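Hypothetical protein Atu0741 (Agrobacterium tumefaciens str. C58, PDB 1ZHV) is of unknown function but carries two consecutive ACT-like domains, a fold that in relatives often binds small regulatory ligands such as amino acids. Local coordinates at residues A[13-27]-A[38-52]. Sequence-based numbering, arbitrary orientation.
Sequences YGIARLSASEAIPAW and RTDDELSIVCLIDRI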
loop_
_atom_site.group_PDB
_atom_site.type_symbol
_atom_site.label_atom_id
_atom_site.label_comp_id
_atom_site.label_asym_id
_atom_site.label_seq_id
_atom_site.Cartn_x
_atom_site.Cartn_y
_atom_site.Cartn_z
ATOM N N TYR A 13 6.150 6.076 0.513
ATOM C CA TYR A 13 6.626 4.747 0.868
ATOM C C TYR A 13 7.578 4.124 -0.143
ATOM O O TYR A 13 7.643 4.529 -1.305
ATOM C CB TYR A 13 5.441 3.801 1.086
ATOM C CG TYR A 13 4.704 4.069 2.369
ATOM C CD1 TYR A 13 3.759 5.091 2.455
ATOM C CD2 TYR A 13 5.012 3.357 3.526
ATOM C CE1 TYR A 13 3.148 5.400 3.668
ATOM C CE2 TYR A 13 4.408 3.660 4.737
ATOM C CZ TYR A 13 3.481 4.683 4.802
ATOM O OH TYR A 13 2.917 5.002 6.011
ATOM N N GLY A 14 8.328 3.131 0.321
ATOM C CA GLY A 14 9.258 2.439 -0.548
ATOM C C GLY A 14 9.262 0.968 -0.192
ATOM O O GLY A 14 8.885 0.603 0.923
ATOM N N ILE A 15 9.669 0.127 -1.139
ATOM C CA ILE A 15 9.742 -1.315 -0.924
ATOM C C ILE A 15 11.219 -1.694 -0.933
ATOM O O ILE A 15 11.861 -1.686 -1.988
ATOM C CB ILE A 15 9.062 -2.102 -2.057
ATOM C CG1 ILE A 15 7.723 -1.457 -2.432
ATOM C CG2 ILE A 15 8.873 -3.546 -1.627
ATOM C CD1 ILE A 15 6.719 -1.421 -1.333
ATOM N N ALA A 16 11.758 -2.015 0.235
ATOM C CA ALA A 16 13.162 -2.381 0.315
ATOM C C ALA A 16 13.396 -3.875 0.205
ATOM O O ALA A 16 12.558 -4.678 0.608
ATOM C CB ALA A 16 13.770 -1.859 1.610
ATOM N N ARG A 17 14.533 -4.257 -0.369
ATOM C CA ARG A 17 14.843 -5.672 -0.457
ATOM C C ARG A 17 16.150 -5.954 0.269
ATOM O O ARG A 17 17.193 -5.396 -0.068
ATOM C CB ARG A 17 14.944 -6.176 -1.899
ATOM C CG ARG A 17 14.992 -7.702 -1.898
ATOM C CD ARG A 17 15.462 -8.393 -3.158
ATOM N NE ARG A 17 15.544 -9.829 -2.880
ATOM C CZ ARG A 17 15.893 -10.762 -3.761
ATOM N NH1 ARG A 17 16.204 -10.428 -5.006
ATOM N NH2 ARG A 17 15.926 -12.038 -3.394
ATOM N N LEU A 18 16.071 -6.827 1.271
ATOM C CA LEU A 18 17.225 -7.220 2.078
ATOM C C LEU A 18 17.491 -8.704 1.899
ATOM O O LEU A 18 16.685 -9.408 1.293
ATOM C CB LEU A 18 16.963 -6.955 3.563
ATOM C CG LEU A 18 17.117 -5.508 4.028
ATOM C CD1 LEU A 18 16.000 -4.726 3.387
ATOM C CD2 LEU A 18 17.065 -5.370 5.560
ATOM N N SER A 19 18.613 -9.169 2.448
ATOM C CA SER A 19 19.005 -10.574 2.378
ATOM C C SER A 19 18.005 -11.467 3.111
ATOM O O SER A 19 17.545 -11.142 4.208
ATOM C CB SER A 19 20.408 -10.760 2.984
ATOM O OG SER A 19 20.809 -12.121 2.961
ATOM N N ALA A 20 17.689 -12.606 2.507
ATOM C CA ALA A 20 16.746 -13.550 3.089
ATOM C C ALA A 20 17.052 -13.945 4.535
ATOM O O ALA A 20 16.138 -14.251 5.297
ATOM C CB ALA A 20 16.663 -14.802 2.221
ATOM N N SER A 21 18.324 -13.937 4.923
ATOM C CA SER A 21 18.684 -14.332 6.283
ATOM C C SER A 21 19.051 -13.198 7.226
ATOM O O SER A 21 19.344 -13.430 8.398
ATOM C CB SER A 21 19.828 -15.341 6.251
ATOM O OG SER A 21 19.359 -16.598 5.808
ATOM N N GLU A 22 19.017 -11.974 6.718
ATOM C CA GLU A 22 19.365 -10.806 7.509
ATOM C C GLU A 22 18.364 -10.549 8.632
ATOM O O GLU A 22 17.174 -10.817 8.485
ATOM C CB GLU A 22 19.432 -9.587 6.590
ATOM C CG GLU A 22 20.066 -8.367 7.207
ATOM C CD GLU A 22 20.211 -7.236 6.208
ATOM O OE1 GLU A 22 20.056 -7.486 4.988
ATOM O OE2 GLU A 22 20.494 -6.105 6.646
ATOM N N ALA A 23 18.846 -10.033 9.757
ATOM C CA ALA A 23 17.954 -9.732 10.871
ATOM C C ALA A 23 17.101 -8.534 10.467
ATOM O O ALA A 23 17.475 -7.771 9.573
ATOM C CB ALA A 23 18.762 -9.401 12.121
ATOM N N ILE A 24 15.949 -8.378 11.105
ATOM C CA ILE A 24 15.093 -7.241 10.801
ATOM C C ILE A 24 15.870 -6.003 11.237
ATOM O O ILE A 24 16.288 -5.904 12.392
ATOM C CB ILE A 24 13.761 -7.318 11.578
ATOM C CG1 ILE A 24 12.987 -8.570 11.158
ATOM C CG2 ILE A 24 12.935 -6.055 11.321
ATOM C CD1 ILE A 24 11.666 -8.770 11.897
ATOM N N PRO A 25 16.086 -5.049 10.317
ATOM C CA PRO A 25 16.827 -3.831 10.650
ATOM C C PRO A 25 16.089 -2.940 11.641
ATOM O O PRO A 25 14.857 -2.967 11.724
ATOM C CB PRO A 25 17.016 -3.163 9.290
ATOM C CG PRO A 25 15.757 -3.547 8.571
ATOM C CD PRO A 25 15.638 -5.019 8.913
ATOM N N ALA A 26 16.857 -2.151 12.387
ATOM C CA ALA A 26 16.302 -1.252 13.387
ATOM C C ALA A 26 15.444 -0.157 12.770
ATOM O O ALA A 26 14.581 0.407 13.437
ATOM C CB ALA A 26 17.426 -0.627 14.202
ATOM N N TRP A 27 15.681 0.144 11.497
ATOM C CA TRP A 27 14.926 1.193 10.822
ATOM C C TRP A 27 13.594 0.737 10.238
ATOM O O TRP A 27 12.805 1.562 9.785
ATOM C CB TRP A 27 15.766 1.815 9.699
ATOM C CG TRP A 27 16.301 0.835 8.692
ATOM C CD1 TRP A 27 17.564 0.326 8.639
ATOM C CD2 TRP A 27 15.590 0.258 7.588
ATOM N NE1 TRP A 27 17.691 -0.531 7.571
ATOM C CE2 TRP A 27 16.494 -0.591 6.908
ATOM C CE3 TRP A 27 14.277 0.375 7.106
ATOM C CZ2 TRP A 27 16.129 -1.320 5.769
ATOM C CZ3 TRP A 27 13.914 -0.351 5.977
ATOM C CH2 TRP A 27 14.839 -1.188 5.320
ATOM N N ARG A 38 9.311 -12.078 5.272
ATOM C CA ARG A 38 10.461 -12.924 5.001
ATOM C C ARG A 38 9.997 -14.190 4.290
ATOM O O ARG A 38 9.035 -14.841 4.711
ATOM C CB ARG A 38 11.191 -13.286 6.300
ATOM C CG ARG A 38 12.565 -13.918 6.066
ATOM C CD ARG A 38 13.176 -14.453 7.348
ATOM N NE ARG A 38 13.437 -13.413 8.342
ATOM C CZ ARG A 38 14.440 -12.544 8.286
ATOM N NH1 ARG A 38 15.299 -12.572 7.272
ATOM N NH2 ARG A 38 14.592 -11.648 9.253
ATOM N N THR A 39 10.675 -14.515 3.192
ATOM C CA THR A 39 10.359 -15.699 2.407
ATOM C C THR A 39 11.642 -16.504 2.261
ATOM O O THR A 39 12.674 -16.142 2.826
ATOM C CB THR A 39 9.821 -15.331 1.000
ATOM O OG1 THR A 39 10.891 -14.845 0.183
ATOM C CG2 THR A 39 8.750 -14.251 1.108
ATOM N N ASP A 40 11.585 -17.585 1.497
ATOM C CA ASP A 40 12.757 -18.428 1.315
ATOM C C ASP A 40 13.803 -17.772 0.418
ATOM O O ASP A 40 14.911 -18.291 0.268
ATOM C CB ASP A 40 12.334 -19.782 0.736
ATOM C CG ASP A 40 11.845 -19.680 -0.697
ATOM O OD1 ASP A 40 11.303 -18.618 -1.074
ATOM O OD2 ASP A 40 11.995 -20.673 -1.444
ATOM N N ASP A 41 13.463 -16.623 -0.158
ATOM C CA ASP A 41 14.383 -15.927 -1.051
ATOM C C ASP A 41 14.639 -14.459 -0.743
ATOM O O ASP A 41 15.560 -13.874 -1.307
ATOM C CB ASP A 41 13.887 -16.012 -2.499
ATOM C CG ASP A 41 13.904 -17.425 -3.047
ATOM O OD1 ASP A 41 14.532 -18.306 -2.422
ATOM O OD2 ASP A 41 13.296 -17.650 -4.115
ATOM N N GLU A 42 13.844 -13.852 0.135
ATOM C CA GLU A 42 14.027 -12.430 0.418
ATOM C C GLU A 42 13.481 -11.979 1.768
ATOM O O GLU A 42 12.730 -12.698 2.435
ATOM C CB GLU A 42 13.310 -11.594 -0.662
ATOM C CG GLU A 42 11.808 -11.395 -0.352
ATOM C CD GLU A 42 10.975 -10.836 -1.504
ATOM O OE1 GLU A 42 11.233 -9.698 -1.963
ATOM O OE2 GLU A 42 10.041 -11.544 -1.938
ATOM N N LEU A 43 13.884 -10.772 2.154
ATOM C CA LEU A 43 13.377 -10.105 3.348
ATOM C C LEU A 43 12.930 -8.780 2.737
ATOM O O LEU A 43 13.749 -7.926 2.384
ATOM C CB LEU A 43 14.457 -9.865 4.402
ATOM C CG LEU A 43 13.939 -9.012 5.569
ATOM C CD1 LEU A 43 12.774 -9.711 6.250
ATOM C CD2 LEU A 43 15.050 -8.751 6.568
ATOM N N SER A 44 11.620 -8.638 2.576
ATOM C CA SER A 44 11.027 -7.457 1.965
ATOM C C SER A 44 10.474 -6.529 3.032
ATOM O O SER A 44 9.820 -6.982 3.961
ATOM C CB SER A 44 9.910 -7.908 1.017
ATOM O OG SER A 44 9.267 -6.814 0.396
ATOM N N ILE A 45 10.736 -5.233 2.901
ATOM C CA ILE A 45 10.247 -4.270 3.882
ATOM C C ILE A 45 9.589 -3.048 3.259
ATOM O O ILE A 45 10.209 -2.320 2.486
ATOM C CB ILE A 45 11.392 -3.784 4.806
ATOM C CG1 ILE A 45 11.961 -4.975 5.586
ATOM C CG2 ILE A 45 10.884 -2.685 5.743
ATOM C CD1 ILE A 45 13.171 -4.643 6.436
ATOM N N VAL A 46 8.321 -2.830 3.591
ATOM C CA VAL A 46 7.611 -1.654 3.115
ATOM C C VAL A 46 7.516 -0.714 4.308
ATOM O O VAL A 46 7.071 -1.116 5.380
ATOM C CB VAL A 46 6.178 -1.981 2.657
ATOM C CG1 VAL A 46 5.463 -0.701 2.224
ATOM C CG2 VAL A 46 6.217 -2.987 1.522
ATOM N N CYS A 47 7.954 0.527 4.131
ATOM C CA CYS A 47 7.880 1.518 5.197
ATOM C C CYS A 47 8.150 2.889 4.607
ATOM O O CYS A 47 8.449 3.012 3.419
ATOM C CB CYS A 47 8.894 1.209 6.308
ATOM S SG CYS A 47 10.640 1.379 5.882
ATOM N N LEU A 48 8.026 3.922 5.430
ATOM C CA LEU A 48 8.271 5.277 4.960
ATOM C C LEU A 48 9.684 5.362 4.396
ATOM O O LEU A 48 10.646 4.930 5.031
ATOM C CB LEU A 48 8.071 6.271 6.108
ATOM C CG LEU A 48 6.608 6.447 6.526
ATOM C CD1 LEU A 48 6.512 7.276 7.795
ATOM C CD2 LEU A 48 5.844 7.118 5.393
ATOM N N ILE A 49 9.792 5.903 3.185
ATOM C CA ILE A 49 11.068 6.049 2.493
ATOM C C ILE A 49 12.134 6.729 3.344
ATOM O O ILE A 49 13.318 6.405 3.245
ATOM C CB ILE A 49 10.902 6.864 1.196
ATOM C CG1 ILE A 49 9.916 6.160 0.263
ATOM C CG2 ILE A 49 12.246 7.031 0.512
ATOM C CD1 ILE A 49 9.737 6.856 -1.089
ATOM N N ASP A 50 11.705 7.671 4.173
ATOM C CA ASP A 50 12.616 8.410 5.039
ATOM C C ASP A 50 13.498 7.507 5.893
ATOM O O ASP A 50 14.631 7.868 6.218
ATOM C CB ASP A 50 11.829 9.346 5.958
ATOM C CG ASP A 50 10.989 10.343 5.192
ATOM O OD1 ASP A 50 11.530 10.996 4.274
ATOM O OD2 ASP A 50 9.790 10.487 5.519
ATOM N N ARG A 51 12.980 6.339 6.256
ATOM C CA ARG A 51 13.728 5.402 7.092
ATOM C C ARG A 51 14.589 4.405 6.325
ATOM O O ARG A 51 15.377 3.681 6.929
ATOM C CB ARG A 51 12.774 4.621 8.003
ATOM C CG ARG A 51 11.994 5.473 8.985
ATOM C CD ARG A 51 11.694 4.701 10.259
ATOM N NE ARG A 51 10.801 3.560 10.064
ATOM C CZ ARG A 51 9.490 3.652 9.849
ATOM N NH1 ARG A 51 8.903 4.841 9.792
ATOM N NH2 ARG A 51 8.761 2.553 9.714
ATOM N N ILE A 52 14.438 4.348 5.006
ATOM C CA ILE A 52 15.217 3.400 4.217
ATOM C C ILE A 52 16.593 3.973 3.884
ATOM O O ILE A 52 16.699 5.013 3.233
ATOM C CB ILE A 52 14.475 3.029 2.920
ATOM C CG1 ILE A 52 13.085 2.481 3.268
ATOM C CG2 ILE A 52 15.266 1.980 2.147
ATOM C CD1 ILE A 52 12.177 2.264 2.074
HETATM O O HOH W 1 18.626 -12.738 -0.349
HETATM O O HOH W 2 14.816 -16.417 4.535
#
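A16 N bonds to I45 O at 2.7 Å within the antiparallel pairing (157°) of strands 13-18 and 43-48 in the N-terminal ACT-like domain; register runs from Y13–L48 to L18–L43. On the sheet face carrying A16, L18, L43, I45 and C47, the chain leaving strand 13-18 folds back as a lid. The P25 ring meets the end of I45, its CG 3.5 Å from I45 CD1. P25 CG also lies over one face of the W27 ring and I52 CA, farther off, over the opposite one, both toward the rim. With W27 CG between its backbone N and carbonyl carbon (chi1 55°), the ring is turned so that CZ3 reaches I45 CG2 and, at 3.7 Å, C47 SG, which sits in plane at the edge. W27 O accepts from R51 NE at 2.8 Å; R51 NH1 and NH2 donate to G31 O and A28 O. The R38 chain, bent at chi3 (-63°), holds the S19–E22 type I turn: NH1 and NH2 both bond end-on to E22 O at 2.8 Å, and NH1 also reaches A20 O at 2.7 Å from above that carbonyl's plane; L43 CD1 covers one guanidinium face. R17, by contrast, is extended; D41 O lies in its guanidinium plane, though NH2 approaches that carbonyl from above. At the far end, L48 CD2 makes a CH-pi contact over the Y13 ring, 3.7 Å from the centroid, and Y13 OH bonds to F33 N.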